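Local coordinates for protein putative oxidoreductase (Magnetospirillum magnetotacticum, PDB 3C1A) that is a putative oxidoreductase with a Rossmann domain that probably binds a nicotinamide dinucleotide cofactor, at residues I26-G31 with R282-F287; V38-S43 with A49-G54; E136-D141 with L243-R248; V151-G156 with A174-M179. One frame throughout, in Å; residues are numbered along the deposited sequence. Where two conformers were deposited one is given.

From the N terminus, the chain passes through helix 25-31, which contact 1 will join to helix 279-290 only after some 250 residues; the other three contacts are nested within that long loop. Contact 2 closes first, a short local loop between strand 35-42 and the loop leading to strand 56-58 in the Rossmann sheet, and it touches contact 1 through the side chain of Ile26. Contact 3 then brings helix 133-140 onto strand 242-246 of the mixed sheet, and contact 4, nested inside it, lays helix 168-184 against strand 148-158 of that same sheet. A salt bridge from Arg282 to Glu136 joins contacts 1 and 3.

Contact 1. Residues I26-G31 with R282-F287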
loop_
_atom_site.group_PDB
_atom_site.type_symbol
_atom_site.label_atom_id
_atom_site.label_comp_id
_atom_site.label_asym_id
_atom_site.label_seq_id
_atom_site.Cartn_x
_atom_site.Cartn_y
_atom_site.Cartn_z
ATOM N N ILE A 26 -3.157 -4.299 -15.194
ATOM C CA ILE A 26 -2.954 -4.651 -16.588
ATOM C C ILE A 26 -2.773 -3.407 -17.418
ATOM O O ILE A 26 -1.936 -3.385 -18.306
ATOM C CB ILE A 26 -4.112 -5.511 -17.174
ATOM C CG1 ILE A 26 -4.140 -6.905 -16.538
ATOM C CG2 ILE A 26 -3.947 -5.675 -18.657
ATOM C CD1 ILE A 26 -5.294 -7.754 -17.023
ATOM N N ARG A 27 -3.554 -2.369 -17.154
ATOM C CA ARG A 27 -3.424 -1.120 -17.974
ATOM C C ARG A 27 -2.155 -0.359 -17.634
ATOM O O ARG A 27 -1.545 0.260 -18.505
ATOM C CB ARG A 27 -4.617 -0.178 -17.821
ATOM C CG ARG A 27 -4.865 0.322 -16.422
ATOM C CD ARG A 27 -6.090 1.227 -16.383
ATOM N NE ARG A 27 -5.918 2.291 -15.405
ATOM N N THR A 28 -1.761 -0.404 -16.369
ATOM C CA THR A 28 -0.522 0.242 -15.931
ATOM C C THR A 28 0.667 -0.419 -16.615
ATOM O O THR A 28 1.534 0.263 -17.177
ATOM C CB THR A 28 -0.338 0.142 -14.399
ATOM O OG1 THR A 28 -1.451 0.750 -13.715
ATOM C CG2 THR A 28 0.944 0.814 -13.990
ATOM N N ILE A 29 0.726 -1.753 -16.600
ATOM C CA ILE A 29 1.848 -2.429 -17.249
ATOM C C ILE A 29 1.834 -2.130 -18.745
ATOM O O ILE A 29 2.890 -1.936 -19.353
ATOM C CB ILE A 29 1.849 -3.943 -17.088
ATOM C CG1 ILE A 29 1.934 -4.361 -15.605
ATOM C CG2 ILE A 29 3.022 -4.544 -17.889
ATOM C CD1 ILE A 29 1.605 -5.798 -15.396
ATOM N N ALA A 30 0.647 -2.113 -19.349
ATOM C CA ALA A 30 0.548 -1.845 -20.796
ATOM C C ALA A 30 1.123 -0.497 -21.204
ATOM O O ALA A 30 1.659 -0.352 -22.317
ATOM C CB ALA A 30 -0.906 -1.952 -21.260
ATOM N N GLY A 31 1.019 0.496 -20.318
ATOM C CA GLY A 31 1.508 1.848 -20.603
ATOM C C GLY A 31 2.988 2.090 -20.327
ATOM O O GLY A 31 3.514 3.141 -20.679
ATOM N N ARG A 282 4.057 4.786 -10.935
ATOM C CA ARG A 282 5.358 4.859 -10.287
ATOM C C ARG A 282 5.804 3.577 -9.655
ATOM O O ARG A 282 6.945 3.187 -9.830
ATOM C CB ARG A 282 5.353 5.939 -9.222
ATOM C CG ARG A 282 6.731 6.293 -8.670
ATOM C CD ARG A 282 6.685 7.683 -8.073
ATOM N NE ARG A 282 7.932 7.989 -7.402
ATOM C CZ ARG A 282 8.901 8.722 -7.929
ATOM N NH1 ARG A 282 8.792 9.249 -9.146
ATOM N NH2 ARG A 282 10.000 8.932 -7.222
ATOM N N ALA A 283 4.903 2.925 -8.904
ATOM C CA ALA A 283 5.183 1.627 -8.267
ATOM C C ALA A 283 5.655 0.547 -9.245
ATOM O O ALA A 283 6.695 -0.091 -9.029
ATOM C CB ALA A 283 3.943 1.145 -7.518
ATOM N N VAL A 284 4.862 0.327 -10.291
ATOM C CA VAL A 284 5.181 -0.654 -11.326
ATOM C C VAL A 284 6.400 -0.220 -12.198
ATOM O O VAL A 284 7.231 -1.042 -12.573
ATOM C CB VAL A 284 3.930 -0.920 -12.204
ATOM C CG1 VAL A 284 4.228 -1.937 -13.297
ATOM C CG2 VAL A 284 2.768 -1.396 -11.326
ATOM N N ARG A 285 6.513 1.056 -12.536
ATOM C CA ARG A 285 7.705 1.523 -13.271
ATOM C C ARG A 285 8.992 1.283 -12.490
ATOM O O ARG A 285 9.926 0.675 -13.001
ATOM C CB ARG A 285 7.575 3.004 -13.632
ATOM C CG ARG A 285 8.724 3.531 -14.504
ATOM C CD ARG A 285 8.616 5.010 -14.796
ATOM N NE ARG A 285 8.443 5.790 -13.583
ATOM C CZ ARG A 285 9.430 6.196 -12.806
ATOM N NH1 ARG A 285 10.689 5.922 -13.127
ATOM N NH2 ARG A 285 9.154 6.892 -11.718
ATOM N N LEU A 286 9.039 1.753 -11.250
ATOM C CA LEU A 286 10.183 1.522 -10.382
ATOM C C LEU A 286 10.474 0.047 -10.149
ATOM O O LEU A 286 11.632 -0.391 -10.241
ATOM C CB LEU A 286 9.995 2.219 -9.047
ATOM C CG LEU A 286 10.068 3.749 -9.140
ATOM C CD1 LEU A 286 9.752 4.320 -7.729
ATOM C CD2 LEU A 286 11.407 4.217 -9.712
ATOM N N PHE A 287 9.443 -0.724 -9.839
ATOM C CA PHE A 287 9.602 -2.156 -9.571
ATOM C C PHE A 287 10.203 -2.815 -10.805
ATOM O O PHE A 287 11.222 -3.449 -10.700
ATOM C CB PHE A 287 8.273 -2.823 -9.194
ATOM C CG PHE A 287 8.334 -4.305 -9.138
ATOM C CD1 PHE A 287 8.931 -4.959 -8.053
ATOM C CD2 PHE A 287 7.784 -5.079 -10.157
ATOM C CE1 PHE A 287 9.020 -6.357 -8.016
ATOM C CE2 PHE A 287 7.838 -6.517 -10.094
ATOM C CZ PHE A 287 8.457 -7.137 -9.071
#
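Val284 reaches across from helix 279-290 to Thr28 and Ile29 of helix 25-31, and its three side-chain carbons divide the contact between them. CB comes first: it lies 3.9 Å from CG2 of Thr28. From there the side chain forks. CG2 of Val284 stays beside its own backbone N and also comes within 3.9 Å of Thr28 CG2, which therefore sits over the CB-CG2 bond of the valine rather than against one atom. The other branch, CG1, is swung anti to the backbone N (chi1 180°), and this carries it to Ile29, where it meets CG1 at 4.1 Å; the two side chains cross at about a right angle. Thr28 presents its methyl group to the valine, while its OG1 is hydrogen-bonded to the carbonyl oxygen of Asn24, just ahead of the helix. Leu280 and Thr281 also touch Thr28, while Leu32 packs on Val284. The helix late in the chain is thus laid over an early helix of the Rossmann domain. With only hydrocarbon groups meeting and no hydrogen bond across, the contact depends on buried apolar surface and on shape, not on directed polar bonds.

Contact 2. Residues V38-S43 with A49-G54; sequences VRLASS and ALVPPG
Leu40 and Val51 face each other inside a beta-alpha-beta crossover of the Rossmann fold, in which strand 35-42 leads through the short helix 45-48 and the loop 49-54 to the parallel neighbouring strand 56-58. Both side chains leave their backbones toward the opposite segment, and they cross obliquely. Leu40 holds CG anti to its backbone N (chi1 175°), extending the branch from the sheet toward the loop. Val51 answers with one methyl: its CG1 lies 3.8 Å from Leu40 CB and 4.0 Å from Leu40 CG, so that it rests along the stem of the leucine. The model brings Leu40 CD2 closer to this methyl than two carbons can sit, and the exact placing of that tip is doubtful. Leu48 and Leu15 also pack on Leu40, and Ile57 touches both Leu40 and Val51, so the loop residue closes over an apolar layer on one face of the parallel sheet. The touching parts run in roughly opposed directions; at the other end of the contact Val38 turns its side chain away, leaving its backbone to meet Gly54. That glycine has phi 114° and psi -25°, angles at which a CB would press on the carbonyl oxygen of Pro53. The approach there is between two carbonyl groups, Val38 O lying 3.9 Å from Gly54 O.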
loop_
_atom_site.group_PDB
_atom_site.type_symbol
_atom_site.label_atom_id
_atom_site.label_comp_id
_atom_site.label_asym_id
_atom_site.label_seq_id
_atom_site.Cartn_x
_atom_site.Cartn_y
_atom_site.Cartn_z
ATOM N N VAL A 38 3.791 -10.734 -19.972
ATOM C CA VAL A 38 4.030 -11.927 -20.767
ATOM C C VAL A 38 3.173 -13.159 -20.389
ATOM O O VAL A 38 2.988 -14.058 -21.218
ATOM C CB VAL A 38 5.533 -12.284 -20.791
ATOM C CG1 VAL A 38 6.357 -11.107 -21.203
ATOM C CG2 VAL A 38 6.014 -12.847 -19.430
ATOM N N ARG A 39 2.705 -13.248 -19.140
ATOM C CA ARG A 39 1.672 -14.221 -18.769
ATOM C C ARG A 39 0.689 -13.560 -17.827
ATOM O O ARG A 39 1.040 -12.619 -17.102
ATOM C CB ARG A 39 2.227 -15.504 -18.082
ATOM C CG ARG A 39 3.327 -16.212 -18.819
ATOM C CD ARG A 39 3.366 -17.726 -18.568
ATOM N NE ARG A 39 4.499 -18.316 -19.272
ATOM C CZ ARG A 39 4.647 -19.598 -19.607
ATOM N NH1 ARG A 39 3.760 -20.500 -19.253
ATOM N NH2 ARG A 39 5.762 -19.977 -20.225
ATOM N N LEU A 40 -0.527 -14.090 -17.820
ATOM C CA LEU A 40 -1.608 -13.644 -16.927
ATOM C C LEU A 40 -2.383 -14.837 -16.434
ATOM O O LEU A 40 -2.901 -15.607 -17.249
ATOM C CB LEU A 40 -2.563 -12.731 -17.707
ATOM C CG LEU A 40 -3.822 -12.243 -16.996
ATOM C CD1 LEU A 40 -3.439 -11.356 -15.791
ATOM C CD2 LEU A 40 -4.739 -11.524 -18.016
ATOM N N ALA A 41 -2.404 -15.010 -15.110
ATOM C CA ALA A 41 -3.283 -15.942 -14.439
ATOM C C ALA A 41 -4.377 -15.176 -13.682
ATOM O O ALA A 41 -4.125 -14.605 -12.634
ATOM C CB ALA A 41 -2.491 -16.820 -13.507
ATOM N N SER A 42 -5.596 -15.135 -14.211
ATOM C CA SER A 42 -6.666 -14.354 -13.563
ATOM C C SER A 42 -8.024 -15.042 -13.592
ATOM O O SER A 42 -8.434 -15.536 -14.631
ATOM C CB SER A 42 -6.831 -12.999 -14.226
ATOM O OG SER A 42 -7.851 -12.261 -13.557
ATOM N N SER A 43 -8.717 -15.039 -12.453
ATOM C CA SER A 43 -10.089 -15.582 -12.345
ATOM C C SER A 43 -11.121 -14.632 -12.955
ATOM O O SER A 43 -12.249 -15.018 -13.263
ATOM C CB SER A 43 -10.453 -15.814 -10.866
ATOM O OG SER A 43 -10.542 -14.587 -10.136
ATOM N N ALA A 49 -9.931 -10.195 -20.657
ATOM C CA ALA A 49 -10.223 -9.404 -21.856
ATOM C C ALA A 49 -9.149 -8.357 -22.211
ATOM O O ALA A 49 -9.118 -7.858 -23.342
ATOM C CB ALA A 49 -11.578 -8.725 -21.707
ATOM N N LEU A 50 -8.259 -8.036 -21.277
ATOM C CA LEU A 50 -7.296 -6.946 -21.482
ATOM C C LEU A 50 -5.860 -7.319 -21.960
ATOM O O LEU A 50 -5.072 -6.435 -22.329
ATOM C CB LEU A 50 -7.225 -6.127 -20.181
ATOM C CG LEU A 50 -8.576 -5.540 -19.752
ATOM C CD1 LEU A 50 -8.580 -5.100 -18.282
ATOM C CD2 LEU A 50 -8.927 -4.382 -20.681
ATOM N N VAL A 51 -5.510 -8.604 -21.972
ATOM C CA VAL A 51 -4.121 -9.001 -22.256
ATOM C C VAL A 51 -3.572 -8.531 -23.604
ATOM O O VAL A 51 -4.275 -8.563 -24.616
ATOM C CB VAL A 51 -3.938 -10.527 -22.215
ATOM C CG1 VAL A 51 -3.940 -11.009 -20.790
ATOM C CG2 VAL A 51 -5.016 -11.242 -23.051
ATOM N N PRO A 52 -2.288 -8.138 -23.639
ATOM C CA PRO A 52 -1.690 -7.901 -24.952
ATOM C C PRO A 52 -1.537 -9.210 -25.740
ATOM O O PRO A 52 -1.517 -10.287 -25.147
ATOM C CB PRO A 52 -0.312 -7.348 -24.619
ATOM C CG PRO A 52 -0.040 -7.773 -23.247
ATOM C CD PRO A 52 -1.327 -7.907 -22.551
ATOM N N PRO A 53 -1.426 -9.109 -27.068
ATOM C CA PRO A 53 -1.271 -10.294 -27.898
ATOM C C PRO A 53 0.129 -10.841 -27.707
ATOM O O PRO A 53 1.113 -10.116 -27.882
ATOM C CB PRO A 53 -1.459 -9.758 -29.322
ATOM C CG PRO A 53 -1.038 -8.336 -29.242
ATOM C CD PRO A 53 -1.404 -7.868 -27.858
ATOM N N GLY A 54 0.217 -12.102 -27.322
ATOM C CA GLY A 54 1.490 -12.686 -26.954
ATOM C C GLY A 54 1.525 -13.049 -25.485
ATOM O O GLY A 54 2.282 -13.938 -25.093
#

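Contact 3. Residues E136-D141 with L243-R248; sequences EALKAD and LVMDDR
Apolar contacts between Leu138 and the pair Leu243 and Met245 carry most of this interface. With chi1 at -179°, CG of Leu138 stands opposite the backbone N, and the branch runs from helix 133-140 to strand 242-246. Its CG lies 4.0 Å from CB of Leu243, while its CD1 reaches the selenium of Met245, a selenomethionine, with the CD1-SE distance also 4.0 Å. The leucine thus bridges two residues on the same face of the strand. An alanine in place of Leu138 would probably leave the Met245 selenium without this neighbour and open a gap beside Leu243. A second kind of contact is made with backbone oxygens: CD1 of Leu243 tucks under the helix end, 3.8 Å from Leu138 O and equally far from Asp141 O. Leu138 O also accepts a hydrogen bond from Asp141 N. Polar bonding within the strand segment comes at its far end, where Asp246 OD1 takes the backbone N-H of Arg248 at 2.9 Å (OD1 to N), from above the carboxylate plane, in an Asx turn. Leu234 of the adjacent strand adds to the bed under Leu138. The arrangement is helix-on-sheet packing, as in the Gfo/Idh/MocA family, whose open C-terminal sheet carries helices on one face.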
loop_
_atom_site.group_PDB
_atom_site.type_symbol
_atom_site.label_atom_id
_atom_site.label_comp_id
_atom_site.label_asym_id
_atom_site.label_seq_id
_atom_site.Cartn_x
_atom_site.Cartn_y
_atom_site.Cartn_z
ATOM N N GLU A 136 6.359 11.693 -1.281
ATOM C CA GLU A 136 7.766 11.978 -1.487
ATOM C C GLU A 136 8.078 13.479 -1.302
ATOM O O GLU A 136 9.059 13.831 -0.646
ATOM C CB GLU A 136 8.193 11.459 -2.861
ATOM C CG GLU A 136 8.081 9.917 -2.989
ATOM C CD GLU A 136 8.205 9.403 -4.414
ATOM O OE1 GLU A 136 8.664 10.166 -5.284
ATOM O OE2 GLU A 136 7.829 8.234 -4.669
ATOM N N ALA A 137 7.217 14.339 -1.850
ATOM C CA ALA A 137 7.318 15.810 -1.687
ATOM C C ALA A 137 7.100 16.266 -0.231
ATOM O O ALA A 137 7.780 17.178 0.231
ATOM C CB ALA A 137 6.352 16.516 -2.584
ATOM N N LEU A 138 6.163 15.635 0.490
ATOM C CA LEU A 138 5.946 15.924 1.903
ATOM C C LEU A 138 7.169 15.540 2.721
ATOM O O LEU A 138 7.642 16.334 3.550
ATOM C CB LEU A 138 4.703 15.179 2.456
ATOM C CG LEU A 138 4.297 15.364 3.933
ATOM C CD1 LEU A 138 2.786 14.998 4.168
ATOM C CD2 LEU A 138 5.206 14.539 4.886
ATOM N N LYS A 139 7.700 14.334 2.504
ATOM C CA LYS A 139 8.921 13.953 3.201
ATOM C C LYS A 139 10.098 14.874 2.890
ATOM O O LYS A 139 10.864 15.209 3.793
ATOM C CB LYS A 139 9.295 12.497 2.961
ATOM C CG LYS A 139 8.280 11.547 3.539
ATOM C CD LYS A 139 8.811 10.126 3.592
ATOM C CE LYS A 139 8.960 9.546 2.181
ATOM N NZ LYS A 139 9.404 8.126 2.195
ATOM N N ALA A 140 10.213 15.331 1.636
ATOM C CA ALA A 140 11.289 16.256 1.259
ATOM C C ALA A 140 11.222 17.611 1.979
ATOM O O ALA A 140 12.261 18.303 2.109
ATOM C CB ALA A 140 11.306 16.479 -0.266
ATOM N N ASP A 141 10.016 18.004 2.404
ATOM C CA ASP A 141 9.760 19.289 3.072
ATOM C C ASP A 141 9.575 19.214 4.593
ATOM O O ASP A 141 9.105 20.151 5.205
ATOM C CB ASP A 141 8.551 19.973 2.448
ATOM C CG ASP A 141 8.953 20.998 1.401
ATOM O OD1 ASP A 141 9.543 20.591 0.378
ATOM O OD2 ASP A 141 8.704 22.211 1.613
ATOM N N LEU A 243 1.991 19.912 7.581
ATOM C CA LEU A 243 1.882 19.472 6.188
ATOM C C LEU A 243 0.660 18.601 6.061
ATOM O O LEU A 243 0.465 17.688 6.871
ATOM C CB LEU A 243 3.122 18.688 5.776
ATOM C CG LEU A 243 4.349 19.572 5.620
ATOM C CD1 LEU A 243 5.632 18.799 5.665
ATOM C CD2 LEU A 243 4.196 20.366 4.304
ATOM N N VAL A 244 -0.189 18.924 5.096
ATOM C CA VAL A 244 -1.436 18.200 4.828
ATOM C C VAL A 244 -1.503 17.668 3.371
ATOM O O VAL A 244 -1.206 18.367 2.423
ATOM C CB VAL A 244 -2.697 19.076 5.111
ATOM C CG1 VAL A 244 -4.000 18.318 4.765
ATOM C CG2 VAL A 244 -2.747 19.569 6.550
HETATM N N MSE A 245 -1.893 16.407 3.217
HETATM C CA MSE A 245 -2.265 15.893 1.901
HETATM C C MSE A 245 -3.731 15.557 1.926
HETATM O O MSE A 245 -4.133 14.754 2.742
HETATM C CB MSE A 245 -1.485 14.633 1.596
HETATM C CG MSE A 245 -0.147 14.890 1.056
HETATM SE SE MSE A 245 0.946 13.331 1.085
HETATM C CE MSE A 245 -0.201 12.010 0.331
ATOM N N ASP A 246 -4.519 16.164 1.043
ATOM C CA ASP A 246 -5.984 16.068 1.094
ATOM C C ASP A 246 -6.592 15.906 -0.289
ATOM O O ASP A 246 -6.393 16.769 -1.133
ATOM C CB ASP A 246 -6.543 17.341 1.719
ATOM C CG ASP A 246 -8.058 17.283 1.935
ATOM O OD1 ASP A 246 -8.736 16.393 1.359
ATOM O OD2 ASP A 246 -8.554 18.134 2.699
ATOM N N ASP A 247 -7.350 14.825 -0.511
ATOM C CA ASP A 247 -7.965 14.564 -1.839
ATOM C C ASP A 247 -8.972 15.602 -2.311
ATOM O O ASP A 247 -9.073 15.868 -3.512
ATOM C CB ASP A 247 -8.666 13.205 -1.872
ATOM C CG ASP A 247 -7.756 12.117 -2.302
ATOM O OD1 ASP A 247 -6.605 12.444 -2.678
ATOM O OD2 ASP A 247 -8.192 10.940 -2.274
ATOM N N ARG A 248 -9.727 16.158 -1.370
ATOM C CA ARG A 248 -10.734 17.167 -1.674
ATOM C C ARG A 248 -10.120 18.531 -2.022
ATOM O O ARG A 248 -10.817 19.388 -2.570
ATOM C CB ARG A 248 -11.704 17.312 -0.497
#

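Contact 4. Residues V151-G156 with A174-M179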
loop_
_atom_site.group_PDB
_atom_site.type_symbol
_atom_site.label_atom_id
_atom_site.label_comp_id
_atom_site.label_asym_id
_atom_site.label_seq_id
_atom_site.Cartn_x
_atom_site.Cartn_y
_atom_site.Cartn_z
ATOM N N VAL A 151 0.641 13.259 14.250
ATOM C CA VAL A 151 0.276 12.804 12.925
ATOM C C VAL A 151 -1.174 12.337 12.970
ATOM O O VAL A 151 -1.591 11.640 13.906
ATOM C CB VAL A 151 1.176 11.657 12.491
ATOM C CG1 VAL A 151 0.723 11.105 11.193
ATOM C CG2 VAL A 151 2.637 12.090 12.440
ATOM N N ARG A 152 -1.945 12.734 11.961
ATOM C CA ARG A 152 -3.254 12.152 11.824
ATOM C C ARG A 152 -3.655 11.885 10.390
ATOM O O ARG A 152 -3.232 12.588 9.449
ATOM C CB ARG A 152 -4.280 13.048 12.514
ATOM C CG ARG A 152 -4.962 14.003 11.610
ATOM C CD ARG A 152 -5.847 14.943 12.407
ATOM N NE ARG A 152 -7.126 14.335 12.706
ATOM C CZ ARG A 152 -8.114 14.952 13.332
ATOM N NH1 ARG A 152 -7.955 16.179 13.840
ATOM N NH2 ARG A 152 -9.252 14.306 13.522
ATOM N N SER A 153 -4.457 10.844 10.204
ATOM C CA SER A 153 -5.009 10.543 8.878
ATOM C C SER A 153 -6.458 10.106 8.975
ATOM O O SER A 153 -6.930 9.677 10.036
ATOM C CB SER A 153 -4.186 9.468 8.168
ATOM O OG SER A 153 -4.264 8.230 8.864
ATOM N N GLU A 154 -7.143 10.248 7.846
ATOM C CA GLU A 154 -8.530 9.845 7.679
ATOM C C GLU A 154 -8.763 9.288 6.267
ATOM O O GLU A 154 -8.433 9.950 5.221
ATOM C CB GLU A 154 -9.436 11.060 7.880
ATOM C CG GLU A 154 -10.892 10.721 7.963
ATOM C CD GLU A 154 -11.712 11.960 8.236
ATOM O OE1 GLU A 154 -11.814 12.818 7.349
ATOM O OE2 GLU A 154 -12.210 12.087 9.362
ATOM N N ALA A 155 -9.367 8.098 6.242
ATOM C CA ALA A 155 -9.776 7.399 5.013
ATOM C C ALA A 155 -11.249 7.059 5.145
ATOM O O ALA A 155 -11.659 6.394 6.086
ATOM C CB ALA A 155 -8.990 6.122 4.811
ATOM N N GLY A 156 -12.056 7.505 4.191
ATOM C CA GLY A 156 -13.476 7.250 4.293
ATOM C C GLY A 156 -14.089 6.852 2.981
ATOM O O GLY A 156 -13.560 7.171 1.931
ATOM N N ALA A 174 -3.603 -1.035 6.410
ATOM C CA ALA A 174 -2.265 -1.282 5.888
ATOM C C ALA A 174 -1.822 -0.072 5.039
ATOM O O ALA A 174 -0.661 0.321 5.024
ATOM C CB ALA A 174 -2.216 -2.627 5.066
ATOM N N HIS A 175 -2.762 0.564 4.394
ATOM C CA HIS A 175 -2.416 1.715 3.535
ATOM C C HIS A 175 -1.848 2.889 4.405
ATOM O O HIS A 175 -0.795 3.480 4.104
ATOM C CB HIS A 175 -3.644 2.114 2.763
ATOM C CG HIS A 175 -3.419 3.249 1.831
ATOM N ND1 HIS A 175 -2.555 3.168 0.764
ATOM C CD2 HIS A 175 -3.929 4.506 1.818
ATOM C CE1 HIS A 175 -2.552 4.330 0.120
ATOM N NE2 HIS A 175 -3.369 5.163 0.747
ATOM N N ASP A 176 -2.506 3.163 5.529
ATOM C CA ASP A 176 -2.097 4.265 6.413
ATOM C C ASP A 176 -1.029 3.847 7.436
ATOM O O ASP A 176 -0.220 4.661 7.813
ATOM C CB ASP A 176 -3.335 4.905 7.067
ATOM C CG ASP A 176 -4.329 5.436 6.028
ATOM O OD1 ASP A 176 -3.883 5.936 4.975
ATOM O OD2 ASP A 176 -5.551 5.324 6.227
ATOM N N VAL A 177 -1.012 2.607 7.894
ATOM C CA VAL A 177 0.056 2.189 8.777
ATOM C C VAL A 177 1.443 2.262 8.083
ATOM O O VAL A 177 2.428 2.766 8.680
ATOM C CB VAL A 177 -0.220 0.805 9.412
ATOM C CG1 VAL A 177 0.986 0.357 10.157
ATOM C CG2 VAL A 177 -1.460 0.892 10.266
ATOM N N SER A 178 1.494 1.877 6.795
ATOM C CA SER A 178 2.721 1.970 5.991
ATOM C C SER A 178 3.263 3.397 5.953
ATOM O O SER A 178 4.479 3.619 6.031
ATOM C CB SER A 178 2.494 1.453 4.553
ATOM O OG SER A 178 1.484 2.160 3.869
HETATM N N MSE A 179 2.352 4.353 5.833
HETATM C CA MSE A 179 2.703 5.764 5.751
HETATM C C MSE A 179 3.297 6.245 7.089
HETATM O O MSE A 179 4.376 6.855 7.119
HETATM C CB MSE A 179 1.469 6.561 5.334
HETATM C CG MSE A 179 1.670 8.042 5.237
HETATM SE SE MSE A 179 1.395 8.968 6.931
HETATM C CE MSE A 179 -0.481 8.783 7.054
HETATM O O HOH W 1 -6.865 6.986 7.681
#
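Within the Gfo/Idh/MocA C-terminal domain, helix 168-184 lies against the mixed sheet, and Ser153 and Ala155 of strand 148-158 face its residues Asp176 and Met179. The helix and strand segments run nearly antiparallel, at 161°, with their axes 9.8 Å apart. No direct hydrogen bond spans the gap; a water can bridge it. Ser153 is modelled in two conformers, and in one of them OG donates to water 1 at 3.1 Å; the water in turn donates a hydrogen bond to Asp176 OD2, at 2.6 Å. The same OD2 sits 3.8 Å from the methyl CB of Ala155, so one carboxylate oxygen is met by both the water and the strand. Its other oxygen, OD1, is hydrogen-bonded to a tetraethylene glycol molecule, probably from the crystallisation liquor, which may mark a pocket beside the sheet. Beside the water bridge, the contact turns apolar at Ser153 CB. Selenomethionine Met179 is bent at chi2 (-87°) and again at chi3, folding its terminal CE back toward this carbon; it too has two conformers, so this contact is less certain. Leu234 touches both Ser153 and Met179, and Ile222 touches Ser153 and Asp176. On the helix itself Ser178 OG donates to His175 O at 2.6 Å, approaching from 47° above the carbonyl plane.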